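Local coordinates for B12-binding domain-containing protein (Kitasatospora setae, PDB 6WTE) that binds cobalamin and a [4Fe-4S] cluster and, as the radical SAM methylase TsrM, transfers methyl groups by a non-radical route, probably to C2 of tryptophan, at residues A[25-28]-A[29-33]; A[190-193]-A[194-197]; A[209-212]-A[213-217]; A[256-259]-A[260-264]. One frame throughout, in Å; residues are numbered along the deposited sequence. Where two conformers were deposited one is given.

Contact 1 of 4, residues A[25-28]-A[29-33]; sequences LTTA and LEDEG
In the B12-binding domain, the last turns of helix 20-31 carry two side-chain pairs four residues apart, Thr26 with Glu30 and Thr27 with Asp31. Each pair lies side by side and points the same way. The Thr26 methyl CG2 lies 3.5 Å from Glu30 CD, and Thr27 CG2 lies 3.7 Å from Asp31 OD2; both threonine methyls are anti to their own backbone N (OG1 chi1 -66° in each), which turns them along the helix toward the acids. Thr26 OG1 bonds back to Leu22 O; Thr27 OG1 meets Arg198 N of the loop that passes the helix, as well as Asp23 O. The polar ends of the acids have partners beyond the helix: Glu30 OE1 pairs with Arg198 and Arg200, and Asp31 OD1 with Arg198. With an alanine at Glu30, Arg200 would probably lose this carboxylate mate and the Thr26 methyl the CG-CD part of the acid beside it. On another side, Leu25 touches cobalamin and Leu29 packs on Leu133. The backbone bonds lose straightness toward the end: Glu30 N to Thr26 O is 2.8 Å at 167°, but Glu32 N to Ala28 O is 3.1 Å at 136°. Gly33, with positive phi, then gives its N to Glu30 O (3.0 Å), and Phe34 N bonds to Leu29 O, a Schellman motif that closes the helix of the beta-alpha-beta unit formed with strands 4-9 and 35-40.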
ATOM      1  N   LEU A  25       5.709  15.374  -0.075  1.00 10.45           N
ATOM      2  CA  LEU A  25       5.474  16.402  -1.086  1.00 10.58           C
ATOM      3  C   LEU A  25       5.595  17.799  -0.497  1.00 12.96           C
ATOM      4  O   LEU A  25       6.126  18.707  -1.150  1.00 13.76           O
ATOM      5  CB  LEU A  25       4.096  16.209  -1.716  1.00 10.44           C
ATOM      6  CG  LEU A  25       3.846  14.880  -2.413  1.00 10.16           C
ATOM      7  CD1 LEU A  25       2.412  14.859  -2.948  1.00 13.67           C
ATOM      8  CD2 LEU A  25       4.845  14.681  -3.545  1.00 12.98           C
ATOM      9  N   THR A  26       5.102  17.992   0.731  1.00 11.83           N
ATOM     10  CA  THR A  26       5.197  19.300   1.372  1.00 13.45           C
ATOM     11  C   THR A  26       6.653  19.714   1.539  1.00 14.15           C
ATOM     12  O   THR A  26       7.026  20.847   1.227  1.00 12.91           O
ATOM     13  CB  THR A  26       4.480  19.285   2.723  1.00 13.29           C
ATOM     14  OG1 THR A  26       3.071  19.092   2.524  1.00 13.59           O
ATOM     15  CG2 THR A  26       4.731  20.591   3.492  1.00 13.33           C
ATOM     16  N   THR A  27       7.500  18.791   2.007  1.00 12.05           N
ATOM     17  CA  THR A  27       8.907  19.124   2.224  1.00 15.31           C
ATOM     18  C   THR A  27       9.563  19.599   0.936  1.00 15.67           C
ATOM     19  O   THR A  27      10.214  20.650   0.904  1.00 14.97           O
ATOM     20  CB  THR A  27       9.653  17.914   2.788  1.00 14.47           C
ATOM     21  OG1 THR A  27       9.153  17.621   4.096  1.00 19.63           O
ATOM     22  CG2 THR A  27      11.151  18.193   2.876  1.00 15.99           C
ATOM     23  N   ALA A  28       9.386  18.837  -0.146  1.00 13.73           N
ATOM     24  CA  ALA A  28      10.017  19.183  -1.414  1.00 14.18           C
ATOM     25  C   ALA A  28       9.503  20.518  -1.937  1.00 12.44           C
ATOM     26  O   ALA A  28      10.283  21.373  -2.371  1.00 12.36           O
ATOM     27  CB  ALA A  28       9.767  18.072  -2.431  1.00 14.84           C
ATOM     28  N   LEU A  29       8.187  20.710  -1.906  1.00 11.76           N
ATOM     29  CA  LEU A  29       7.619  21.950  -2.425  1.00 13.54           C
ATOM     30  C   LEU A  29       8.066  23.150  -1.600  1.00 14.54           C
ATOM     31  O   LEU A  29       8.442  24.186  -2.156  1.00 15.25           O
ATOM     32  CB  LEU A  29       6.099  21.848  -2.454  1.00 12.22           C
ATOM     33  CG  LEU A  29       5.501  21.022  -3.590  1.00 13.04           C
ATOM     34  CD1 LEU A  29       4.034  20.796  -3.296  1.00 12.28           C
ATOM     35  CD2 LEU A  29       5.694  21.742  -4.921  1.00 12.70           C
ATOM     36  N   GLU A  30       8.055  23.021  -0.271  1.00 12.66           N
ATOM     37  CA  GLU A  30       8.508  24.124   0.572  1.00 16.74           C
ATOM     38  C   GLU A  30       9.983  24.432   0.340  1.00 18.42           C
ATOM     39  O   GLU A  30      10.380  25.603   0.297  1.00 17.26           O
ATOM     40  CB  GLU A  30       8.252  23.802   2.045  1.00 14.61           C
ATOM     41  CG  GLU A  30       6.783  23.837   2.433  1.00 17.15           C
ATOM     42  CD  GLU A  30       6.564  23.582   3.914  1.00 20.96           C
ATOM     43  OE1 GLU A  30       7.468  23.012   4.556  1.00 16.98           O
ATOM     44  OE2 GLU A  30       5.488  23.953   4.428  1.00 23.56           O
ATOM     45  N   ASP A  31      10.813  23.394   0.183  1.00 15.79           N
ATOM     46  CA  ASP A  31      12.234  23.612  -0.055  1.00 18.14           C
ATOM     47  C   ASP A  31      12.494  24.307  -1.387  1.00 18.60           C
ATOM     48  O   ASP A  31      13.535  24.953  -1.540  1.00 19.70           O
ATOM     49  CB  ASP A  31      12.998  22.285   0.004  1.00 21.78           C
ATOM     50  CG  ASP A  31      13.120  21.734   1.419  1.00 21.62           C
ATOM     51  OD1 ASP A  31      12.660  22.397   2.373  1.00 22.54           O
ATOM     52  OD2 ASP A  31      13.684  20.635   1.580  1.00 23.73           O
ATOM     53  N   GLU A  32      11.578  24.188  -2.345  1.00 16.48           N
ATOM     54  CA  GLU A  32      11.687  24.857  -3.635  1.00 20.46           C
ATOM     55  C   GLU A  32      10.987  26.208  -3.661  1.00 19.94           C
ATOM     56  O   GLU A  32      10.850  26.803  -4.735  1.00 21.01           O
ATOM     57  CB  GLU A  32      11.126  23.964  -4.744  1.00 19.34           C
ATOM     58  CG  GLU A  32      11.974  22.734  -5.027  1.00 21.45           C
ATOM     59  CD  GLU A  32      13.334  23.081  -5.602  1.00 29.84           C
ATOM     60  OE1 GLU A  32      13.440  24.102  -6.315  1.00 33.55           O
ATOM     61  OE2 GLU A  32      14.299  22.335  -5.335  1.00 38.47           O
ATOM     62  N   GLY A  33      10.538  26.702  -2.512  1.00 18.15           N
ATOM     63  CA  GLY A  33      10.009  28.045  -2.420  1.00 20.35           C
ATOM     64  C   GLY A  33       8.511  28.184  -2.550  1.00 20.86           C
ATOM     65  O   GLY A  33       8.022  29.316  -2.676  1.00 20.54           O
TER

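Contact 2 of 4, residues A[190-193]-A[194-197]; sequences QVDQ and LSVY
Asp192 reaches its carboxylate forward over the turn that follows it, so that the single oxygen OD1 meets the backbone of both Leu194 and Ser195. Leu194 N and Ser195 N each donate to OD1, both at 3.0 Å, and both come from the same face of the carboxylate plane: Leu194 N on the anti side, Ser195 N from well above the plane at 39°. With CG anti to the backbone N (chi1 177°), the group is carried past Gln193 to reach them. The other oxygen, Asp192 OD2, lies 2.6 Å from Ser195 OG, so the hydroxyl sits beside the carboxylate too. The bond from Leu194 N, two residues on, makes this an Asx turn, and it bends the long loop between strand 174-175 and helix 209-214. Asp192 O is gripped separately. Tyr197 OH donates to it at 2.8 Å, in the carbonyl plane with a C=O...O angle of 153°, and the oxygen lies at the edge of the Tyr197 ring, near its plane. A water also donates to Asp192 O at 2.9 Å and to Ser195 O at 2.8 Å, spanning the bend. The loop is tied to its surroundings at several points: Asp192 N bonds to OE2 of the cobalamin-binding Glu130, Ser195 O accepts from Arg247 NH2, and the same arginine makes a cation-pi contact with the Tyr197 ring.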
ATOM      1  N   GLN A 190      12.993  10.011  -9.619  1.00 13.06           N
ATOM      2  CA  GLN A 190      11.834  10.710  -9.080  1.00 12.53           C
ATOM      3  C   GLN A 190      11.903  10.883  -7.568  1.00 13.96           C
ATOM      4  O   GLN A 190      11.122  11.668  -7.018  1.00 13.01           O
ATOM      5  CB  GLN A 190      10.550   9.956  -9.450  1.00 11.11           C
ATOM      6  CG  GLN A 190      10.365   9.759 -10.967  1.00 13.00           C
ATOM      7  CD  GLN A 190       9.145   8.932 -11.328  1.00 11.76           C
ATOM      8  OE1 GLN A 190       9.137   8.232 -12.346  1.00 13.87           O
ATOM      9  NE2 GLN A 190       8.094   9.028 -10.517  1.00  9.79           N
ATOM     10  N   VAL A 191      12.821  10.180  -6.901  1.00 12.19           N
ATOM     11  CA  VAL A 191      12.870  10.106  -5.443  1.00 13.61           C
ATOM     12  C   VAL A 191      13.783  11.199  -4.897  1.00 13.89           C
ATOM     13  O   VAL A 191      14.919  11.359  -5.357  1.00 14.33           O
ATOM     14  CB  VAL A 191      13.366   8.720  -4.992  1.00 12.98           C
ATOM     15  CG1 VAL A 191      13.487   8.669  -3.480  1.00 12.44           C
ATOM     16  CG2 VAL A 191      12.433   7.633  -5.494  1.00 12.96           C
ATOM     17  N   ASP A 192      13.299  11.929  -3.893  1.00 12.49           N
ATOM     18  CA  ASP A 192      14.151  12.821  -3.109  1.00 12.46           C
ATOM     19  C   ASP A 192      14.902  11.963  -2.099  1.00 13.95           C
ATOM     20  O   ASP A 192      14.366  11.596  -1.051  1.00 15.25           O
ATOM     21  CB  ASP A 192      13.316  13.904  -2.431  1.00 13.99           C
ATOM     22  CG  ASP A 192      14.137  14.826  -1.540  1.00 20.04           C
ATOM     23  OD1 ASP A 192      15.376  14.663  -1.422  1.00 16.13           O
ATOM     24  OD2 ASP A 192      13.520  15.734  -0.948  1.00 20.16           O
ATOM     25  N   GLN A 193      16.152  11.641  -2.417  1.00 12.82           N
ATOM     26  CA  GLN A 193      16.984  10.786  -1.582  1.00 13.08           C
ATOM     27  C   GLN A 193      17.772  11.559  -0.537  1.00 12.29           C
ATOM     28  O   GLN A 193      18.518  10.943   0.229  1.00 14.79           O
ATOM     29  CB  GLN A 193      17.958   9.994  -2.452  1.00 13.75           C
ATOM     30  CG  GLN A 193      17.301   9.149  -3.521  1.00 12.90           C
ATOM     31  CD  GLN A 193      18.318   8.510  -4.438  1.00 16.13           C
ATOM     32  OE1 GLN A 193      18.522   8.961  -5.567  1.00 21.33           O
ATOM     33  NE2 GLN A 193      18.979   7.466  -3.954  1.00 14.03           N
ATOM     34  N   LEU A 194      17.632  12.882  -0.485  1.00 13.17           N
ATOM     35  CA  LEU A 194      18.463  13.719   0.370  1.00 17.18           C
ATOM     36  C   LEU A 194      17.724  14.277   1.575  1.00 17.89           C
ATOM     37  O   LEU A 194      18.254  14.246   2.689  1.00 16.60           O
ATOM     38  CB  LEU A 194      19.052  14.881  -0.446  1.00 17.34           C
ATOM     39  CG  LEU A 194      19.961  14.502  -1.615  1.00 20.79           C
ATOM     40  CD1 LEU A 194      20.397  15.736  -2.385  1.00 22.11           C
ATOM     41  CD2 LEU A 194      21.170  13.737  -1.105  1.00 20.27           C
ATOM     42  N   SER A 195      16.515  14.794   1.389  1.00 16.48           N
ATOM     43  CA  SER A 195      15.908  15.622   2.421  1.00 19.45           C
ATOM     44  C   SER A 195      15.402  14.790   3.591  1.00 15.45           C
ATOM     45  O   SER A 195      15.051  13.615   3.449  1.00 16.11           O
ATOM     46  CB  SER A 195      14.738  16.430   1.859  1.00 18.39           C
ATOM     47  OG  SER A 195      15.087  17.079   0.651  1.00 19.74           O
ATOM     48  N   VAL A 196      15.362  15.428   4.755  1.00 16.59           N
ATOM     49  CA  VAL A 196      14.561  14.943   5.872  1.00 15.11           C
ATOM     50  C   VAL A 196      13.125  15.376   5.616  1.00 17.10           C
ATOM     51  O   VAL A 196      12.853  16.565   5.421  1.00 21.46           O
ATOM     52  CB  VAL A 196      15.078  15.498   7.207  1.00 18.52           C
ATOM     53  CG1 VAL A 196      14.140  15.116   8.340  1.00 18.15           C
ATOM     54  CG2 VAL A 196      16.497  15.015   7.475  1.00 19.23           C
ATOM     55  N   TYR A 197      12.203  14.422   5.599  1.00 14.37           N
ATOM     56  CA  TYR A 197      10.800  14.763   5.396  1.00 17.55           C
ATOM     57  C   TYR A 197      10.254  15.333   6.700  1.00 16.64           C
ATOM     58  O   TYR A 197      10.351  14.691   7.750  1.00 15.57           O
ATOM     59  CB  TYR A 197      10.000  13.543   4.942  1.00 14.20           C
ATOM     60  CG  TYR A 197      10.578  12.815   3.736  1.00 14.80           C
ATOM     61  CD1 TYR A 197      11.305  13.490   2.753  1.00 16.03           C
ATOM     62  CD2 TYR A 197      10.407  11.446   3.594  1.00 13.91           C
ATOM     63  CE1 TYR A 197      11.841  12.809   1.664  1.00 15.16           C
ATOM     64  CE2 TYR A 197      10.922  10.769   2.511  1.00 14.19           C
ATOM     65  CZ  TYR A 197      11.644  11.447   1.554  1.00 13.75           C
ATOM     66  OH  TYR A 197      12.161  10.743   0.481  1.00 13.29           O
TER
HETATM   67  O   HOH W   1      15.452  11.513   1.585  1.00 16.05           O

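Contact 3 of 4, residues A[209-212]-A[213-217]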
ATOM      1  N   ASN A 209       0.542  14.594  12.479  1.00 14.11           N
ATOM      2  CA  ASN A 209       1.028  13.242  12.728  1.00 12.62           C
ATOM      3  C   ASN A 209       0.638  12.733  14.110  1.00 12.18           C
ATOM      4  O   ASN A 209       0.280  11.557  14.255  1.00 14.05           O
ATOM      5  CB  ASN A 209       2.538  13.186  12.522  1.00 12.58           C
ATOM      6  CG  ASN A 209       2.907  13.135  11.049  1.00 15.81           C
ATOM      7  OD1 ASN A 209       2.870  12.072  10.436  1.00 15.77           O
ATOM      8  ND2 ASN A 209       3.246  14.285  10.472  1.00 11.85           N
ATOM      9  N   LEU A 210       0.681  13.592  15.134  1.00 13.61           N
ATOM     10  CA  LEU A 210       0.325  13.128  16.473  1.00 13.88           C
ATOM     11  C   LEU A 210      -1.148  12.752  16.550  1.00 14.33           C
ATOM     12  O   LEU A 210      -1.512  11.790  17.235  1.00 15.41           O
ATOM     13  CB  LEU A 210       0.664  14.192  17.517  1.00 13.21           C
ATOM     14  CG  LEU A 210       0.373  13.776  18.962  1.00 15.77           C
ATOM     15  CD1 LEU A 210       1.260  12.588  19.381  1.00 16.19           C
ATOM     16  CD2 LEU A 210       0.556  14.954  19.896  1.00 19.62           C
ATOM     17  N   GLU A 211      -2.009  13.488  15.841  1.00 16.14           N
ATOM     18  CA  GLU A 211      -3.428  13.142  15.818  1.00 18.11           C
ATOM     19  C   GLU A 211      -3.638  11.718  15.316  1.00 16.00           C
ATOM     20  O   GLU A 211      -4.387  10.940  15.917  1.00 18.63           O
ATOM     21  CB  GLU A 211      -4.199  14.133  14.943  1.00 16.97           C
ATOM     22  CG  GLU A 211      -5.706  13.908  14.935  1.00 21.21           C
ATOM     23  CD  GLU A 211      -6.352  14.130  16.296  1.00 28.15           C
ATOM     24  OE1 GLU A 211      -5.776  14.859  17.133  1.00 30.93           O
ATOM     25  OE2 GLU A 211      -7.445  13.573  16.531  1.00 35.66           O
ATOM     26  N   TYR A 212      -2.965  11.352  14.223  1.00 15.05           N
ATOM     27  CA  TYR A 212      -3.063   9.979  13.733  1.00 14.04           C
ATOM     28  C   TYR A 212      -2.500   8.993  14.745  1.00 16.63           C
ATOM     29  O   TYR A 212      -3.068   7.916  14.956  1.00 16.30           O
ATOM     30  CB  TYR A 212      -2.329   9.839  12.405  1.00 13.53           C
ATOM     31  CG  TYR A 212      -3.132  10.330  11.229  1.00 12.25           C
ATOM     32  CD1 TYR A 212      -4.079   9.511  10.631  1.00 14.29           C
ATOM     33  CD2 TYR A 212      -2.945  11.608  10.723  1.00 11.99           C
ATOM     34  CE1 TYR A 212      -4.818   9.949   9.548  1.00 14.69           C
ATOM     35  CE2 TYR A 212      -3.684  12.059   9.639  1.00 14.08           C
ATOM     36  CZ  TYR A 212      -4.617  11.220   9.058  1.00 14.34           C
ATOM     37  OH  TYR A 212      -5.355  11.639   7.978  1.00 13.04           O
ATOM     38  N   TYR A 213      -1.388   9.350  15.387  1.00 14.76           N
ATOM     39  CA  TYR A 213      -0.766   8.437  16.341  1.00 16.35           C
ATOM     40  C   TYR A 213      -1.687   8.168  17.523  1.00 16.98           C
ATOM     41  O   TYR A 213      -1.808   7.026  17.978  1.00 16.11           O
ATOM     42  CB  TYR A 213       0.566   9.016  16.812  1.00 14.74           C
ATOM     43  CG  TYR A 213       1.376   8.095  17.691  1.00 16.26           C
ATOM     44  CD1 TYR A 213       2.038   7.001  17.151  1.00 16.05           C
ATOM     45  CD2 TYR A 213       1.491   8.328  19.056  1.00 16.15           C
ATOM     46  CE1 TYR A 213       2.786   6.160  17.938  1.00 18.06           C
ATOM     47  CE2 TYR A 213       2.249   7.488  19.863  1.00 15.50           C
ATOM     48  CZ  TYR A 213       2.890   6.408  19.293  1.00 15.90           C
ATOM     49  OH  TYR A 213       3.637   5.572  20.079  1.00 17.25           O
ATOM     50  N   ARG A 214      -2.362   9.204  18.025  1.00 16.25           N
ATOM     51  CA  ARG A 214      -3.276   9.023  19.146  0.50 17.28           C
ATOM     52  C   ARG A 214      -4.512   8.223  18.763  1.00 21.33           C
ATOM     53  O   ARG A 214      -5.169   7.657  19.644  1.00 19.50           O
ATOM     54  CB  ARG A 214      -3.686  10.384  19.711  0.50 19.74           C
ATOM     55  CG  ARG A 214      -2.545  11.123  20.393  0.50 19.62           C
ATOM     56  CD  ARG A 214      -2.986  12.478  20.932  0.50 21.81           C
ATOM     57  NE  ARG A 214      -4.103  12.367  21.867  0.50 22.80           N
ATOM     58  CZ  ARG A 214      -5.321  12.849  21.634  0.50 25.37           C
ATOM     59  NH1 ARG A 214      -6.280  12.703  22.538  0.50 24.39           N
ATOM     60  NH2 ARG A 214      -5.578  13.484  20.498  0.50 26.09           N
ATOM     61  N   ARG A 215      -4.843   8.166  17.476  1.00 17.97           N
ATOM     62  CA  ARG A 215      -5.976   7.388  17.001  1.00 22.05           C
ATOM     63  C   ARG A 215      -5.552   6.025  16.466  1.00 23.35           C
ATOM     64  O   ARG A 215      -6.358   5.340  15.831  1.00 25.96           O
ATOM     65  CB  ARG A 215      -6.744   8.184  15.942  1.00 22.40           C
ATOM     66  CG  ARG A 215      -7.154   9.560  16.458  1.00 22.84           C
ATOM     67  CD  ARG A 215      -7.956  10.385  15.461  1.00 29.48           C
ATOM     68  NE  ARG A 215      -9.394  10.222  15.647  1.00 40.71           N
ATOM     69  CZ  ARG A 215     -10.294  11.162  15.376  1.00 41.35           C
ATOM     70  NH1 ARG A 215      -9.905  12.344  14.917  1.00 38.38           N
ATOM     71  NH2 ARG A 215     -11.583  10.925  15.577  1.00 48.94           N
ATOM     72  N   GLY A 216      -4.313   5.610  16.734  1.00 22.91           N
ATOM     73  CA  GLY A 216      -3.841   4.280  16.416  1.00 24.96           C
ATOM     74  C   GLY A 216      -2.940   4.191  15.205  1.00 23.20           C
ATOM     75  O   GLY A 216      -2.409   3.106  14.930  1.00 27.12           O
ATOM     76  N   GLY A 217      -2.754   5.290  14.475  1.00 23.04           N
ATOM     77  CA  GLY A 217      -1.944   5.278  13.272  1.00 21.50           C
ATOM     78  C   GLY A 217      -0.468   5.417  13.571  1.00 25.51           C
ATOM     79  O   GLY A 217       0.011   6.515  13.865  1.00 27.42           O
TER
HETATM   80  O   HOH W   2       1.584   9.043  13.202  1.00 20.59           O
HETATM   81  O   HOH W   3      -3.451  15.271  18.704  1.00 23.13           O
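Glu211 reaches Arg214 and Arg215 across the last turn of helix 209-214, which ends in a Schellman motif at Gly216. The ionic contacts form a small network. Glu211 OE2 meets Arg215 NH1 at 3.2 Å, a salt bridge whose hydrogen bond is weak, with the two flat groups 84° apart. Glu211 OE1 lies at the edge of the Arg214 guanidinium, 3.6 Å from Arg214 NH2, a long salt bridge and the less certain of the two, since Arg214 has two conformers; a water bonded to OE1 at 2.8 Å also bonds weakly to that NH2. With CG anti to the backbone N and the chain bent at chi2 (64°), the Glu211 carboxylate turns one oxygen to each arginine. A leucine at Glu211 would probably leave Arg215 without this carboxylate mate and deprive Arg214 of its long, looser partner. Among apolar contacts, Leu210 CG rests on the aliphatic part of Arg214, and Leu210 CD1 approaches the Tyr213 ring. The tyrosine hydroxyls bond away from the turn, Tyr212 OH to Asp40 and Tyr213 OH to Asp266. Backbone bonds finish the helix: Gly216 N to Tyr213 O is 3.1 Å, and Gly217 N, above the carbonyl plane, lies 2.7 Å from Tyr212 O. A second water donates to Asn209 O at 3.0 Å and to Gly217 O at 3.1 Å.

Contact 4 of 4, residues A[256-259]-A[260-264]; sequences MESL and AAQGI
Gln262 and Ser258 meet by hydrogen bonding at the end of helix 249-261. Gln262 NE2 donates to Ser258 O at 3.2 Å, from far above the carbonyl plane (63° out of it), while Gln262 N makes a weak bond to the same oxygen at 3.4 Å. The side-chain amide thus supplements a weak backbone bond to one carbonyl oxygen; CG sits beside the backbone N (chi1 -50°) and the chain is extended beyond it, which brings NE2 back over that turn. Both amide atoms also have partners outside the helix: OE1 accepts from Ser201 OG and NE2 donates to Arg199 O. The main apolar contact pairs Leu259 with Ile264, whose side chains are set at a slant, with CD2 of Leu259 3.9 Å from CD1 of Ile264. Among backbone bonds, Ile264 N reaches Leu259 O at 3.0 Å and Gly263 N reaches Ala260 O at 3.0 Å. With the positive phi of Gly263 (92°) these two make a Schellman motif, which turns the chain from helix 249-261 toward strand 266-269 in the beta-alpha-beta crossover from strand 219-221, as in the TIM-barrel-like core of radical SAM proteins.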
ATOM      1  N   MET A 256      13.180   9.819  11.932  1.00 11.79           N
ATOM      2  CA  MET A 256      12.720   8.949  13.010  1.00 13.90           C
ATOM      3  C   MET A 256      12.926   9.606  14.363  1.00 13.36           C
ATOM      4  O   MET A 256      12.075   9.492  15.251  1.00 12.72           O
ATOM      5  CB  MET A 256      13.456   7.611  12.962  1.00 12.47           C
ATOM      6  CG  MET A 256      13.219   6.849  11.680  1.00 11.31           C
ATOM      7  SD  MET A 256      14.209   5.350  11.587  1.00 14.26           S
ATOM      8  CE  MET A 256      13.362   4.315  12.783  1.00 16.04           C
ATOM      9  N   GLU A 257      14.055  10.297  14.536  1.00 12.54           N
ATOM     10  CA  GLU A 257      14.317  10.982  15.795  1.00 17.24           C
ATOM     11  C   GLU A 257      13.303  12.094  16.022  1.00 15.23           C
ATOM     12  O   GLU A 257      12.828  12.287  17.146  1.00 14.15           O
ATOM     13  CB  GLU A 257      15.744  11.535  15.801  1.00 15.22           C
ATOM     14  CG  GLU A 257      16.236  11.991  17.162  1.00 21.08           C
ATOM     15  CD  GLU A 257      17.683  12.434  17.130  1.00 24.88           C
ATOM     16  OE1 GLU A 257      18.523  11.698  16.565  1.00 21.39           O
ATOM     17  OE2 GLU A 257      17.983  13.516  17.673  1.00 31.79           O
ATOM     18  N   SER A 258      12.943  12.818  14.955  1.00 14.41           N
ATOM     19  CA  SER A 258      11.943  13.877  15.065  1.00 17.10           C
ATOM     20  C   SER A 258      10.586  13.314  15.465  1.00 16.05           C
ATOM     21  O   SER A 258       9.891  13.891  16.311  1.00 18.31           O
ATOM     22  CB  SER A 258      11.829  14.637  13.744  1.00 18.15           C
ATOM     23  OG  SER A 258      10.870  15.679  13.850  1.00 24.27           O
ATOM     24  N   LEU A 259      10.192  12.187  14.869  1.00 14.19           N
ATOM     25  CA  LEU A 259       8.965  11.516  15.287  1.00 14.37           C
ATOM     26  C   LEU A 259       9.027  11.138  16.764  1.00 13.81           C
ATOM     27  O   LEU A 259       8.109  11.444  17.536  1.00 14.88           O
ATOM     28  CB  LEU A 259       8.735  10.274  14.428  1.00 11.82           C
ATOM     29  CG  LEU A 259       8.368  10.537  12.967  1.00 12.51           C
ATOM     30  CD1 LEU A 259       8.292   9.234  12.176  1.00 14.36           C
ATOM     31  CD2 LEU A 259       7.046  11.295  12.908  1.00 18.88           C
ATOM     32  N   ALA A 260      10.120  10.492  17.181  1.00 14.96           N
ATOM     33  CA  ALA A 260      10.226  10.043  18.564  1.00 16.03           C
ATOM     34  C   ALA A 260      10.212  11.214  19.536  1.00 17.35           C
ATOM     35  O   ALA A 260       9.687  11.090  20.649  1.00 17.29           O
ATOM     36  CB  ALA A 260      11.497   9.218  18.759  1.00 12.99           C
ATOM     37  N   ALA A 261      10.778  12.353  19.136  1.00 14.46           N
ATOM     38  CA  ALA A 261      10.797  13.517  20.015  1.00 17.11           C
ATOM     39  C   ALA A 261       9.388  14.015  20.314  1.00 19.13           C
ATOM     40  O   ALA A 261       9.144  14.568  21.394  1.00 18.33           O
ATOM     41  CB  ALA A 261      11.640  14.631  19.393  1.00 14.27           C
ATOM     42  N   GLN A 262       8.461  13.851  19.370  1.00 20.78           N
ATOM     43  CA  GLN A 262       7.072  14.243  19.576  1.00 21.19           C
ATOM     44  C   GLN A 262       6.261  13.190  20.318  1.00 21.13           C
ATOM     45  O   GLN A 262       5.057  13.390  20.509  1.00 22.54           O
ATOM     46  CB  GLN A 262       6.385  14.532  18.236  1.00 21.87           C
ATOM     47  CG  GLN A 262       7.139  15.466  17.319  1.00 19.44           C
ATOM     48  CD  GLN A 262       6.517  15.523  15.935  1.00 26.82           C
ATOM     49  OE1 GLN A 262       5.306  15.703  15.794  1.00 29.83           O
ATOM     50  NE2 GLN A 262       7.336  15.327  14.909  1.00 21.85           N
ATOM     51  N   GLY A 263       6.872  12.079  20.727  1.00 17.84           N
ATOM     52  CA  GLY A 263       6.142  11.002  21.367  1.00 17.83           C
ATOM     53  C   GLY A 263       5.645   9.934  20.416  1.00 16.71           C
ATOM     54  O   GLY A 263       4.944   9.012  20.850  1.00 16.28           O
ATOM     55  N   ILE A 264       5.969  10.046  19.134  1.00 12.88           N
ATOM     56  CA  ILE A 264       5.550   9.048  18.135  1.00 12.37           C
ATOM     57  C   ILE A 264       6.623   7.967  18.164  1.00 14.62           C
ATOM     58  O   ILE A 264       7.571   7.947  17.377  1.00 14.48           O
ATOM     59  CB  ILE A 264       5.351   9.675  16.752  1.00 12.77           C
ATOM     60  CG1 ILE A 264       4.294  10.789  16.817  1.00 15.81           C
ATOM     61  CG2 ILE A 264       4.977   8.611  15.720  1.00 12.83           C
ATOM     62  CD1 ILE A 264       4.143  11.574  15.506  1.00 14.81           C
TER

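In the fold
The four contacts follow one another in series along the chain. Contact 1 belongs to the B12-binding domain and contact 4 to the radical SAM core, their centres 21 Å apart; the loop of contact 2 and helix 209-214 of contact 3 come between them in sequence. Contacts 1 and 2 touch, centres 11 Å apart, with Thr27 CG2 3.5 Å from Val196 O. Contacts 3 and 4 also touch, centres 12 Å apart, where Tyr213 CD1 packs 3.6 Å from Ile264 CG2. The connecting segment, 190-217, touches both domains, at the loop of contact 2 and at helix 209-214, beside the cobalamin, and so probably helps to set them around it.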